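Local structure of YCAC GENE product (1YAC) at residues A[142-145]-A[146-149]. The protein is an octameric bacterial protein, probably a hydrolase of unknown specificity, built on an isochorismatase-type alpha-beta-alpha fold. Numbering follows the deposited sequence.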
ATOM      1  N   THR A 142       0.775 -17.367   5.534  1.00  5.36           N
ATOM      2  CA  THR A 142       1.992 -17.208   6.307  1.00  5.83           C
ATOM      3  C   THR A 142       2.031 -15.849   6.994  1.00  7.08           C
ATOM      4  O   THR A 142       1.047 -15.091   6.948  1.00  7.21           O
ATOM      5  CB  THR A 142       3.244 -17.439   5.411  1.00  5.27           C
ATOM      6  OG1 THR A 142       4.440 -17.303   6.191  1.00  6.34           O
ATOM      7  CG2 THR A 142       3.256 -16.462   4.230  1.00  6.27           C
ATOM      8  N   PHE A 143       3.160 -15.554   7.636  1.00  6.90           N
ATOM      9  CA  PHE A 143       3.348 -14.316   8.386  1.00  7.53           C
ATOM     10  C   PHE A 143       3.183 -13.012   7.600  1.00  7.48           C
ATOM     11  O   PHE A 143       2.426 -12.132   8.007  1.00  6.73           O
ATOM     12  CB  PHE A 143       4.733 -14.311   9.062  1.00  6.63           C
ATOM     13  CG  PHE A 143       5.001 -15.523   9.910  1.00  8.03           C
ATOM     14  CD1 PHE A 143       4.540 -15.592  11.229  1.00  7.23           C
ATOM     15  CD2 PHE A 143       5.691 -16.617   9.383  1.00  7.50           C
ATOM     16  CE1 PHE A 143       4.753 -16.734  12.006  1.00  7.64           C
ATOM     17  CE2 PHE A 143       5.910 -17.768  10.149  1.00  7.40           C
ATOM     18  CZ  PHE A 143       5.441 -17.827  11.460  1.00  9.18           C
ATOM     19  N   ASN A 144       3.849 -12.908   6.453  1.00  6.49           N
ATOM     20  CA  ASN A 144       3.822 -11.677   5.682  1.00  7.10           C
ATOM     21  C   ASN A 144       4.257 -11.944   4.244  1.00  6.99           C
ATOM     22  O   ASN A 144       4.536 -13.085   3.885  1.00  6.46           O
ATOM     23  CB  ASN A 144       4.738 -10.627   6.351  1.00  7.02           C
ATOM     24  CG  ASN A 144       6.157 -11.142   6.583  1.00  6.04           C
ATOM     25  OD1 ASN A 144       6.871 -11.435   5.631  1.00  6.42           O
ATOM     26  ND2 ASN A 144       6.559 -11.273   7.859  1.00  7.19           N
ATOM     27  N   GLU A 145       4.300 -10.888   3.427  1.00  7.40           N
ATOM     28  CA  GLU A 145       4.666 -11.013   2.020  1.00  8.42           C
ATOM     29  C   GLU A 145       6.086 -11.483   1.776  1.00  7.82           C
ATOM     30  O   GLU A 145       6.349 -12.156   0.772  1.00  8.33           O
ATOM     31  CB  GLU A 145       4.339  -9.731   1.240  1.00 10.05           C
ATOM     32  CG  GLU A 145       2.824  -9.538   1.084  1.00 16.34           C
ATOM     33  CD  GLU A 145       2.432  -8.302   0.272  1.00 23.46           C
ATOM     34  OE1 GLU A 145       3.300  -7.719  -0.416  1.00 26.25           O
ATOM     35  OE2 GLU A 145       1.242  -7.912   0.319  1.00 24.38           O
ATOM     36  N   ILE A 146       7.003 -11.139   2.673  1.00  7.97           N
ATOM     37  CA  ILE A 146       8.382 -11.596   2.524  1.00  8.36           C
ATOM     38  C   ILE A 146       8.484 -13.114   2.744  1.00  7.97           C
ATOM     39  O   ILE A 146       9.099 -13.811   1.943  1.00  7.51           O
ATOM     40  CB  ILE A 146       9.341 -10.872   3.486  1.00  8.98           C
ATOM     41  CG1 ILE A 146       9.463  -9.401   3.078  1.00 11.03           C
ATOM     42  CG2 ILE A 146      10.715 -11.554   3.491  1.00  7.68           C
ATOM     43  CD1 ILE A 146      10.371  -8.570   3.982  1.00 12.88           C
ATOM     44  N   THR A 147       7.857 -13.629   3.800  1.00  7.32           N
ATOM     45  CA  THR A 147       7.919 -15.066   4.070  1.00  6.62           C
ATOM     46  C   THR A 147       7.209 -15.811   2.948  1.00  7.66           C
ATOM     47  O   THR A 147       7.658 -16.888   2.518  1.00  8.42           O
ATOM     48  CB  THR A 147       7.336 -15.451   5.466  1.00  6.55           C
ATOM     49  OG1 THR A 147       5.960 -15.050   5.568  1.00  6.88           O
ATOM     50  CG2 THR A 147       8.144 -14.768   6.580  1.00  6.32           C
ATOM     51  N   ARG A 148       6.138 -15.211   2.430  1.00  7.41           N
ATOM     52  CA  ARG A 148       5.396 -15.806   1.327  1.00  8.01           C
ATOM     53  C   ARG A 148       6.214 -15.824   0.027  1.00  8.06           C
ATOM     54  O   ARG A 148       6.443 -16.885  -0.548  1.00  7.96           O
ATOM     55  CB  ARG A 148       4.097 -15.044   1.062  1.00  9.51           C
ATOM     56  CG  ARG A 148       3.324 -15.595  -0.145  1.00 12.16           C
ATOM     57  CD  ARG A 148       2.024 -14.872  -0.396  1.00 18.11           C
ATOM     58  NE  ARG A 148       2.211 -13.563  -1.001  1.00 19.97           N
ATOM     59  CZ  ARG A 148       1.498 -12.469  -0.722  1.00 20.11           C
ATOM     60  NH1 ARG A 148       0.531 -12.467   0.183  1.00 20.80           N
ATOM     61  NH2 ARG A 148       1.696 -11.383  -1.438  1.00 19.68           N
ATOM     62  N   HIS A 149       6.632 -14.646  -0.438  1.00  7.55           N
ATOM     63  CA  HIS A 149       7.373 -14.543  -1.694  1.00  8.31           C
ATOM     64  C   HIS A 149       8.685 -15.318  -1.712  1.00  8.89           C
ATOM     65  O   HIS A 149       9.082 -15.838  -2.757  1.00  9.37           O
ATOM     66  CB  HIS A 149       7.563 -13.078  -2.105  1.00  9.77           C
ATOM     67  CG  HIS A 149       6.287 -12.390  -2.505  1.00 12.66           C
ATOM     68  ND1 HIS A 149       6.065 -11.046  -2.287  1.00 12.91           N
ATOM     69  CD2 HIS A 149       5.162 -12.865  -3.098  1.00 14.48           C
ATOM     70  CE1 HIS A 149       4.857 -10.724  -2.722  1.00 15.15           C
ATOM     71  NE2 HIS A 149       4.287 -11.807  -3.220  1.00 14.28           N
TER
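Asn144 caps the N-terminal end of helix 145-158 by a local contact with Thr147, where the loop after strand 132-136 turns into the helix. Asn144 OD1 accepts from Thr147 N at 3.0 Å. The N-H points well at the oxygen (160°), though the donor lies tilted from the amide plane. Asn144 CG sits between its own backbone N and carbonyl carbon (chi1 54°), which folds the amide back over the first turn. A leucine here would probably leave Thr147 N without its capping acceptor and the start of the helix less well fixed. Asn144 O is gripped twice: by Arg148 N at 3.0 Å and by the hydroxyl Thr147 OG1, also at 3.0 Å. The second bond comes in more from the side of the carbonyl. The next helical bond runs from His149 N to Glu145 O, 2.8 Å long.

This is an N-cap in the three-layer alpha-beta-alpha sandwich of the isochorismatase family. The helix follows the strand next to strand 161-163, the outermost strand on that side within the chain. Thr142 OG1 lies 2.8 Å from Thr147 OG1 and is hydrogen-bonded to Glu116 of helix 115-128. Thr142 CG2 packs on Arg148 CB.

Glu145 and Arg148 run side by side. Glu145 CG lies over one face of the guanidinium, 3.3 Å from Arg148 NH2. Their salt bridge is long, 3.9 Å from Glu145 OE2 to Arg148 NH2. Arg148 NH1 turns to a second carboxylate, that of Asp30. Phe143 meets Phe166 of a neighbouring subunit edge-to-face.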